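PDB 2ITM: xylulose kinase from Escherichia coli, which phosphorylates D-xylulose to D-xylulose 5-phosphate with ATP, and 1-deoxy-D-xylulose less efficiently. Local coordinates for residues H78-R91 and G126-E139. Sequence-based numbering, arbitrary orientation.
Sequences HGATLLDAQQRVLR and GFTAPKLLWVQRHE. With XUL (D-xylulose), chain C.
H78 lies alongside F127 at the sugar end of this contact, in the N-terminal, actin-like ATPase domain of this FGGY-family kinase. Here the chain leaving the D-xylulose pocket runs through strand 81-83 and packs on helix 128-138. The CD2 edge of F127 lies over the rim of one face of the H78 imidazole, F127 CD2 3.5 Å from H78 CE1. The pair is oblique, with planes at 35°. H78 NE2 meets O1 of D-xylulose at 3.1 Å in a nearly straight hydrogen bond. H78 ND1 is bonded to the carbonyl of G173, so both ring nitrogens are engaged and the ring's rotation is probably fixed.

This end is tight and buried. K131 stretches out beyond CG and brings NZ to H78 O at 2.5 Å. T128 OG1 reaches H78 O from the opposite face, at a longer 3.3 Å. K131 NZ also bonds G126 O and the carbonyl of I94, which ties three pieces of backbone together. Next, A80 CB sits against T128 CG2 and K131 CD. L82 CD1 lies 3.9 Å from L132 CD2, tip to tip.

Farther on, the 84-87 turn swings away from the helix, and its tip is exposed. The chain returns at R91, whose CD passes V135 CG2. The R91 guanidinium grips the E139 carboxylate side-on, the two groups nearly coplanar. R91 NH1 forms a second salt bridge, with E42. With an alanine at R91, both carboxylates would probably lose this charged mate, and V135 CG2 its contact with R91 CD. R91 NE reaches E139 OE2 at 2.7 Å and R91 NH2 reaches E139 OE1 at 3.0 Å, each on a syn lone pair.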
ATOM      1  N   HIS A  78      -0.984 -32.149  15.284  1.00 18.14           N
ATOM      2  CA  HIS A  78      -0.045 -32.436  14.207  1.00 22.40           C
ATOM      3  C   HIS A  78       1.450 -32.453  14.536  1.00 22.14           C
ATOM      4  O   HIS A  78       2.266 -32.660  13.658  1.00 44.56           O
ATOM      5  CB  HIS A  78      -0.104 -31.360  13.134  1.00 15.62           C
ATOM      6  CG  HIS A  78      -1.475 -31.101  12.609  1.00 21.28           C
ATOM      7  ND1 HIS A  78      -2.260 -32.085  12.058  1.00 27.48           N
ATOM      8  CD2 HIS A  78      -2.195 -29.962  12.538  1.00 27.64           C
ATOM      9  CE1 HIS A  78      -3.406 -31.564  11.676  1.00 25.73           C
ATOM     10  NE2 HIS A  78      -3.393 -30.278  11.960  1.00 22.18           N
ATOM     11  N   GLY A  79       1.799 -32.191  15.788  1.00 25.38           N
ATOM     12  CA  GLY A  79       3.178 -32.176  16.228  1.00 24.03           C
ATOM     13  C   GLY A  79       3.734 -33.589  16.229  1.00 30.28           C
ATOM     14  O   GLY A  79       3.114 -34.507  16.732  1.00 19.27           O
ATOM     15  N   ALA A  80       4.914 -33.752  15.654  1.00 19.99           N
ATOM     16  CA  ALA A  80       5.570 -35.046  15.611  1.00 25.96           C
ATOM     17  C   ALA A  80       6.562 -35.277  16.759  1.00 26.96           C
ATOM     18  O   ALA A  80       7.645 -34.716  16.776  1.00 24.38           O
ATOM     19  CB  ALA A  80       6.222 -35.270  14.285  1.00 17.43           C
ATOM     20  N   THR A  81       6.168 -36.112  17.706  1.00 26.70           N
ATOM     21  CA  THR A  81       7.050 -36.544  18.774  1.00 31.58           C
ATOM     22  C   THR A  81       7.598 -37.949  18.530  1.00 23.24           C
ATOM     23  O   THR A  81       6.858 -38.916  18.525  1.00 22.85           O
ATOM     24  CB  THR A  81       6.331 -36.482  20.133  1.00 38.65           C
ATOM     25  OG1 THR A  81       5.678 -35.224  20.293  1.00 26.32           O
ATOM     26  CG2 THR A  81       7.322 -36.543  21.267  1.00 21.03           C
ATOM     27  N   LEU A  82       8.908 -38.033  18.339  1.00 24.58           N
ATOM     28  CA  LEU A  82       9.570 -39.286  18.015  1.00 27.99           C
ATOM     29  C   LEU A  82      10.258 -39.926  19.218  1.00 31.54           C
ATOM     30  O   LEU A  82      11.197 -39.370  19.780  1.00 25.19           O
ATOM     31  CB  LEU A  82      10.609 -39.088  16.919  1.00 27.99           C
ATOM     32  CG  LEU A  82      10.246 -38.565  15.534  1.00 42.12           C
ATOM     33  CD1 LEU A  82      10.901 -39.404  14.497  1.00 40.72           C
ATOM     34  CD2 LEU A  82       8.768 -38.460  15.298  1.00 26.46           C
ATOM     35  N   LEU A  83       9.809 -41.116  19.576  1.00 27.87           N
ATOM     36  CA  LEU A  83      10.356 -41.839  20.700  1.00 25.10           C
ATOM     37  C   LEU A  83      11.055 -43.111  20.249  1.00 33.35           C
ATOM     38  O   LEU A  83      10.590 -43.790  19.348  1.00 28.43           O
ATOM     39  CB  LEU A  83       9.242 -42.186  21.680  1.00 35.42           C
ATOM     40  CG  LEU A  83       8.414 -41.029  22.219  1.00 20.79           C
ATOM     41  CD1 LEU A  83       7.417 -41.525  23.204  1.00 24.99           C
ATOM     42  CD2 LEU A  83       9.267 -39.962  22.829  1.00 14.69           C
ATOM     43  N   ASP A  84      12.165 -43.440  20.898  1.00 31.88           N
ATOM     44  CA  ASP A  84      12.726 -44.766  20.795  1.00 35.56           C
ATOM     45  C   ASP A  84      12.065 -45.815  21.660  1.00 30.63           C
ATOM     46  O   ASP A  84      11.090 -45.565  22.311  1.00 34.60           O
ATOM     47  CB  ASP A  84      14.247 -44.756  21.006  1.00 36.26           C
ATOM     48  CG  ASP A  84      14.653 -44.540  22.462  1.00 40.44           C
ATOM     49  OD1 ASP A  84      13.799 -44.634  23.353  1.00 29.53           O
ATOM     50  OD2 ASP A  84      15.812 -44.279  22.792  1.00 25.04           O
ATOM     51  N   ALA A  85      12.643 -47.003  21.644  1.00 44.35           N
ATOM     52  CA  ALA A  85      12.081 -48.158  22.322  1.00 34.09           C
ATOM     53  C   ALA A  85      12.162 -48.025  23.818  1.00 26.25           C
ATOM     54  O   ALA A  85      11.464 -48.721  24.530  1.00 32.92           O
ATOM     55  CB  ALA A  85      12.784 -49.412  21.883  1.00 31.75           C
ATOM     56  N   GLN A  86      12.997 -47.113  24.293  1.00 26.39           N
ATOM     57  CA  GLN A  86      13.048 -46.803  25.710  1.00 30.27           C
ATOM     58  C   GLN A  86      12.227 -45.574  26.077  1.00 31.61           C
ATOM     59  O   GLN A  86      12.312 -45.085  27.184  1.00 35.25           O
ATOM     60  CB  GLN A  86      14.492 -46.620  26.168  1.00 31.97           C
ATOM     61  CG  GLN A  86      15.231 -47.903  26.391  1.00 35.35           C
ATOM     62  CD  GLN A  86      15.686 -48.538  25.097  1.00 58.78           C
ATOM     63  OE1 GLN A  86      16.545 -48.001  24.413  1.00 39.94           O
ATOM     64  NE2 GLN A  86      15.097 -49.679  24.752  1.00 38.95           N
ATOM     65  N   GLN A  87      11.444 -45.070  25.135  1.00 35.74           N
ATOM     66  CA  GLN A  87      10.677 -43.850  25.346  1.00 33.89           C
ATOM     67  C   GLN A  87      11.590 -42.656  25.543  1.00 29.92           C
ATOM     68  O   GLN A  87      11.210 -41.660  26.131  1.00 28.06           O
ATOM     69  CB  GLN A  87       9.722 -44.000  26.528  1.00 24.00           C
ATOM     70  CG  GLN A  87       8.670 -45.063  26.329  1.00 32.75           C
ATOM     71  CD  GLN A  87       9.221 -46.464  26.447  1.00 58.70           C
ATOM     72  OE1 GLN A  87       9.876 -46.787  27.428  1.00 50.29           O
ATOM     73  NE2 GLN A  87       8.964 -47.292  25.455  1.00 31.56           N
ATOM     74  N   ARG A  88      12.801 -42.778  25.032  1.00 26.68           N
ATOM     75  CA  ARG A  88      13.685 -41.646  24.878  1.00 37.02           C
ATOM     76  C   ARG A  88      13.223 -40.753  23.751  1.00 31.86           C
ATOM     77  O   ARG A  88      12.874 -41.226  22.688  1.00 29.67           O
ATOM     78  CB  ARG A  88      15.089 -42.118  24.612  1.00 51.90           C
ATOM     79  CG  ARG A  88      16.017 -42.083  25.808  1.00 66.62           C
ATOM     80  CD  ARG A  88      16.817 -43.357  26.017  1.00 72.68           C
ATOM     81  NE  ARG A  88      17.675 -43.263  27.213  1.00 61.46           N
ATOM     82  CZ  ARG A  88      17.276 -42.849  28.388  1.00 80.10           C
ATOM     83  NH1 ARG A  88      16.024 -42.478  28.564  1.00 61.13           N
ATOM     84  NH2 ARG A  88      18.114 -42.803  29.408  1.00 78.16           N
ATOM     85  N   VAL A  89      13.222 -39.454  24.000  1.00 28.96           N
ATOM     86  CA  VAL A  89      12.944 -38.473  22.971  1.00 30.62           C
ATOM     87  C   VAL A  89      14.103 -38.321  21.990  1.00 39.79           C
ATOM     88  O   VAL A  89      15.176 -37.878  22.361  1.00 31.68           O
ATOM     89  CB  VAL A  89      12.526 -37.121  23.570  1.00 32.75           C
ATOM     90  CG1 VAL A  89      12.591 -36.044  22.542  1.00 42.19           C
ATOM     91  CG2 VAL A  89      11.122 -37.206  24.131  1.00 27.93           C
ATOM     92  N   LEU A  90      13.818 -38.691  20.757  1.00 34.35           N
ATOM     93  CA  LEU A  90      14.832 -38.888  19.741  1.00 33.67           C
ATOM     94  C   LEU A  90      15.301 -37.558  19.153  1.00 37.20           C
ATOM     95  O   LEU A  90      16.476 -37.360  18.915  1.00 35.74           O
ATOM     96  CB  LEU A  90      14.267 -39.754  18.629  1.00 23.71           C
ATOM     97  CG  LEU A  90      14.841 -41.139  18.364  1.00 46.59           C
ATOM     98  CD1 LEU A  90      15.934 -41.516  19.331  1.00 39.78           C
ATOM     99  CD2 LEU A  90      13.778 -42.206  18.272  1.00 23.37           C
ATOM    100  N   ARG A  91      14.353 -36.662  18.916  1.00 33.62           N
ATOM    101  CA  ARG A  91      14.635 -35.309  18.473  1.00 33.17           C
ATOM    102  C   ARG A  91      13.581 -34.355  18.969  1.00 29.93           C
ATOM    103  O   ARG A  91      12.585 -34.769  19.514  1.00 27.51           O
ATOM    104  CB  ARG A  91      14.718 -35.257  16.951  1.00 43.42           C
ATOM    105  CG  ARG A  91      13.376 -35.259  16.246  1.00 40.58           C
ATOM    106  CD  ARG A  91      13.454 -35.426  14.739  1.00 23.77           C
ATOM    107  NE  ARG A  91      14.309 -34.434  14.071  1.00 30.24           N
ATOM    108  CZ  ARG A  91      14.304 -33.133  14.308  1.00 26.48           C
ATOM    109  NH1 ARG A  91      13.485 -32.618  15.193  1.00 27.86           N
ATOM    110  NH2 ARG A  91      15.127 -32.341  13.647  1.00 32.99           N
ATOM    111  N   GLY A 126       2.527 -29.065   7.667  1.00 30.98           N
ATOM    112  CA  GLY A 126       2.203 -29.037   9.075  1.00 33.91           C
ATOM    113  C   GLY A 126       1.710 -30.365   9.609  1.00 33.00           C
ATOM    114  O   GLY A 126       1.753 -30.601  10.804  1.00 31.19           O
ATOM    115  N   PHE A 127       1.247 -31.227   8.718  1.00 25.72           N
ATOM    116  CA  PHE A 127       0.741 -32.531   9.095  1.00 14.71           C
ATOM    117  C   PHE A 127       1.853 -33.514   9.405  1.00 16.38           C
ATOM    118  O   PHE A 127       2.973 -33.353   8.966  1.00 31.43           O
ATOM    119  CB  PHE A 127      -0.172 -33.091   8.016  1.00 26.80           C
ATOM    120  CG  PHE A 127      -1.395 -32.262   7.756  1.00 26.23           C
ATOM    121  CD1 PHE A 127      -2.188 -32.508   6.655  1.00 36.93           C
ATOM    122  CD2 PHE A 127      -1.758 -31.247   8.607  1.00 30.50           C
ATOM    123  CE1 PHE A 127      -3.300 -31.759   6.409  1.00 26.74           C
ATOM    124  CE2 PHE A 127      -2.860 -30.497   8.367  1.00 29.32           C
ATOM    125  CZ  PHE A 127      -3.634 -30.747   7.267  1.00 24.65           C
ATOM    126  N   THR A 128       1.535 -34.530  10.182  1.00 26.27           N
ATOM    127  CA  THR A 128       2.536 -35.360  10.827  1.00 18.37           C
ATOM    128  C   THR A 128       3.294 -36.237   9.820  1.00 26.97           C
ATOM    129  O   THR A 128       4.506 -36.338   9.861  1.00 15.72           O
ATOM    130  CB  THR A 128       1.880 -36.217  11.915  1.00 33.24           C
ATOM    131  OG1 THR A 128       0.920 -35.439  12.627  1.00 19.23           O
ATOM    132  CG2 THR A 128       2.885 -36.583  12.971  1.00 26.35           C
ATOM    133  N   ALA A 129       2.552 -36.856   8.910  1.00 22.64           N
ATOM    134  CA  ALA A 129       3.096 -37.853   8.010  1.00 21.64           C
ATOM    135  C   ALA A 129       4.300 -37.410   7.173  1.00 29.18           C
ATOM    136  O   ALA A 129       5.299 -38.064   7.175  1.00 24.48           O
ATOM    137  CB  ALA A 129       2.021 -38.418   7.149  1.00 20.44           C
ATOM    138  N   PRO A 130       4.191 -36.292   6.469  1.00 35.02           N
ATOM    139  CA  PRO A 130       5.311 -35.787   5.705  1.00 29.96           C
ATOM    140  C   PRO A 130       6.524 -35.451   6.563  1.00 30.68           C
ATOM    141  O   PRO A 130       7.644 -35.557   6.091  1.00 24.56           O
ATOM    142  CB  PRO A 130       4.777 -34.535   5.028  1.00 27.60           C
ATOM    143  CG  PRO A 130       3.621 -34.158   5.798  1.00 33.35           C
ATOM    144  CD  PRO A 130       3.041 -35.380   6.377  1.00 22.97           C
ATOM    145  N   LYS A 131       6.308 -35.046   7.791  1.00 23.02           N
ATOM    146  CA  LYS A 131       7.367 -34.768   8.733  1.00 22.42           C
ATOM    147  C   LYS A 131       8.254 -35.983   8.906  1.00 33.32           C
ATOM    148  O   LYS A 131       9.462 -35.876   9.001  1.00 25.62           O
ATOM    149  CB  LYS A 131       6.832 -34.336  10.077  1.00 35.94           C
ATOM    150  CG  LYS A 131       6.333 -32.911  10.121  1.00 23.92           C
ATOM    151  CD  LYS A 131       5.665 -32.591  11.440  1.00 32.46           C
ATOM    152  CE  LYS A 131       4.750 -31.406  11.308  1.00 34.36           C
ATOM    153  NZ  LYS A 131       3.938 -31.188  12.521  1.00 35.36           N
ATOM    154  N   LEU A 132       7.635 -37.148   8.935  1.00 39.53           N
ATOM    155  CA  LEU A 132       8.371 -38.379   9.121  1.00 30.30           C
ATOM    156  C   LEU A 132       9.152 -38.866   7.917  1.00 41.92           C
ATOM    157  O   LEU A 132      10.230 -39.419   8.068  1.00 30.40           O
ATOM    158  CB  LEU A 132       7.495 -39.466   9.710  1.00 29.19           C
ATOM    159  CG  LEU A 132       7.664 -39.334  11.229  1.00 42.99           C
ATOM    160  CD1 LEU A 132       6.441 -38.794  11.868  1.00 30.29           C
ATOM    161  CD2 LEU A 132       8.212 -40.551  11.904  1.00 20.51           C
ATOM    162  N   LEU A 133       8.600 -38.657   6.730  1.00 40.51           N
ATOM    163  CA  LEU A 133       9.361 -38.810   5.503  1.00 37.99           C
ATOM    164  C   LEU A 133      10.599 -37.929   5.476  1.00 30.25           C
ATOM    165  O   LEU A 133      11.660 -38.374   5.091  1.00 34.79           O
ATOM    166  CB  LEU A 133       8.487 -38.540   4.287  1.00 49.73           C
ATOM    167  CG  LEU A 133       8.130 -39.735   3.407  1.00 59.08           C
ATOM    168  CD1 LEU A 133       7.024 -40.534   4.032  1.00 44.04           C
ATOM    169  CD2 LEU A 133       7.738 -39.289   2.027  1.00 48.77           C
ATOM    170  N   TRP A 134      10.459 -36.678   5.892  1.00 21.99           N
ATOM    171  CA  TRP A 134      11.595 -35.772   5.970  1.00 35.51           C
ATOM    172  C   TRP A 134      12.692 -36.292   6.888  1.00 43.47           C
ATOM    173  O   TRP A 134      13.853 -36.320   6.516  1.00 40.92           O
ATOM    174  CB  TRP A 134      11.163 -34.374   6.411  1.00 32.01           C
ATOM    175  CG  TRP A 134      12.248 -33.349   6.380  1.00 23.81           C
ATOM    176  CD1 TRP A 134      12.484 -32.459   5.397  1.00 38.07           C
ATOM    177  CD2 TRP A 134      13.241 -33.110   7.377  1.00 29.90           C
ATOM    178  NE1 TRP A 134      13.562 -31.669   5.707  1.00 27.03           N
ATOM    179  CE2 TRP A 134      14.043 -32.052   6.927  1.00 37.51           C
ATOM    180  CE3 TRP A 134      13.535 -33.678   8.612  1.00 30.35           C
ATOM    181  CZ2 TRP A 134      15.108 -31.557   7.662  1.00 32.77           C
ATOM    182  CZ3 TRP A 134      14.584 -33.184   9.337  1.00 33.09           C
ATOM    183  CH2 TRP A 134      15.362 -32.139   8.861  1.00 40.74           C
ATOM    184  N   VAL A 135      12.319 -36.728   8.079  1.00 34.42           N
ATOM    185  CA  VAL A 135      13.280 -37.332   8.982  1.00 39.42           C
ATOM    186  C   VAL A 135      13.946 -38.566   8.376  1.00 38.64           C
ATOM    187  O   VAL A 135      15.157 -38.702   8.415  1.00 29.80           O
ATOM    188  CB  VAL A 135      12.659 -37.662  10.348  1.00 45.78           C
ATOM    189  CG1 VAL A 135      13.589 -38.556  11.165  1.00 36.15           C
ATOM    190  CG2 VAL A 135      12.330 -36.389  11.106  1.00 20.73           C
ATOM    191  N   GLN A 136      13.155 -39.445   7.789  1.00 24.11           N
ATOM    192  CA  GLN A 136      13.719 -40.573   7.080  1.00 30.79           C
ATOM    193  C   GLN A 136      14.772 -40.149   6.067  1.00 46.54           C
ATOM    194  O   GLN A 136      15.805 -40.783   5.944  1.00 39.54           O
ATOM    195  CB  GLN A 136      12.646 -41.411   6.403  1.00 26.60           C
ATOM    196  CG  GLN A 136      13.218 -42.685   5.818  1.00 37.93           C
ATOM    197  CD  GLN A 136      12.209 -43.501   5.066  1.00 54.05           C
ATOM    198  OE1 GLN A 136      12.363 -44.705   4.939  1.00 80.93           O
ATOM    199  NE2 GLN A 136      11.174 -42.838   4.546  1.00 55.80           N
ATOM    200  N   ARG A 137      14.498 -39.058   5.362  1.00 38.14           N
ATOM    201  CA  ARG A 137      15.294 -38.641   4.224  1.00 42.87           C
ATOM    202  C   ARG A 137      16.487 -37.825   4.662  1.00 39.92           C
ATOM    203  O   ARG A 137      17.532 -37.861   4.043  1.00 47.65           O
ATOM    204  CB  ARG A 137      14.443 -37.833   3.254  1.00 42.99           C
ATOM    205  CG  ARG A 137      13.535 -38.678   2.401  1.00 62.68           C
ATOM    206  CD  ARG A 137      12.358 -37.941   1.802  1.00 64.76           C
ATOM    207  NE  ARG A 137      12.775 -36.993   0.784  1.00 53.22           N
ATOM    208  CZ  ARG A 137      13.129 -37.330  -0.446  1.00 72.26           C
ATOM    209  NH1 ARG A 137      13.123 -38.599  -0.826  1.00 35.74           N
ATOM    210  NH2 ARG A 137      13.496 -36.390  -1.296  1.00 74.77           N
ATOM    211  N   HIS A 138      16.325 -37.091   5.747  1.00 42.90           N
ATOM    212  CA  HIS A 138      17.352 -36.171   6.177  1.00 29.72           C
ATOM    213  C   HIS A 138      18.065 -36.593   7.460  1.00 39.66           C
ATOM    214  O   HIS A 138      19.154 -36.120   7.748  1.00 40.67           O
ATOM    215  CB  HIS A 138      16.770 -34.773   6.316  1.00 33.54           C
ATOM    216  CG  HIS A 138      16.356 -34.165   5.020  1.00 24.15           C
ATOM    217  ND1 HIS A 138      17.127 -33.247   4.352  1.00 45.73           N
ATOM    218  CD2 HIS A 138      15.253 -34.348   4.263  1.00 56.44           C
ATOM    219  CE1 HIS A 138      16.518 -32.891   3.240  1.00 58.47           C
ATOM    220  NE2 HIS A 138      15.376 -33.543   3.163  1.00 35.64           N
ATOM    221  N   GLU A 139      17.442 -37.478   8.223  1.00 33.22           N
ATOM    222  CA  GLU A 139      18.015 -37.947   9.472  1.00 29.72           C
ATOM    223  C   GLU A 139      17.837 -39.461   9.655  1.00 37.83           C
ATOM    224  O   GLU A 139      17.211 -39.908  10.598  1.00 42.06           O
ATOM    225  CB  GLU A 139      17.407 -37.201  10.660  1.00 37.14           C
ATOM    226  CG  GLU A 139      17.724 -35.717  10.695  1.00 33.38           C
ATOM    227  CD  GLU A 139      16.916 -34.950  11.713  1.00 42.03           C
ATOM    228  OE1 GLU A 139      17.000 -33.719  11.735  1.00 30.66           O
ATOM    229  OE2 GLU A 139      16.199 -35.576  12.501  1.00 57.91           O
TER
HETATM  230  C1  XUL C4930      -4.661 -27.208  11.756  1.00 94.04           C
HETATM  231  C2  XUL C4930      -5.086 -26.226  12.835  1.00101.84           C
HETATM  232  C3  XUL C4930      -4.835 -26.584  14.257  1.00 47.09           C
HETATM  233  C4  XUL C4930      -3.807 -25.597  14.744  1.00 57.13           C
HETATM  234  C5  XUL C4930      -3.122 -26.037  16.021  1.00 32.58           C
HETATM  235  O1  XUL C4930      -5.645 -28.187  11.549  1.00 49.32           O
HETATM  236  O2  XUL C4930      -5.148 -24.852  12.522  1.00 96.61           O
HETATM  237  O3  XUL C4930      -4.227 -27.842  14.239  1.00101.39           O
HETATM  238  O4  XUL C4930      -2.872 -25.519  13.703  1.00 93.06           O
HETATM  239  O5  XUL C4930      -3.605 -27.292  16.382  1.00 37.74           O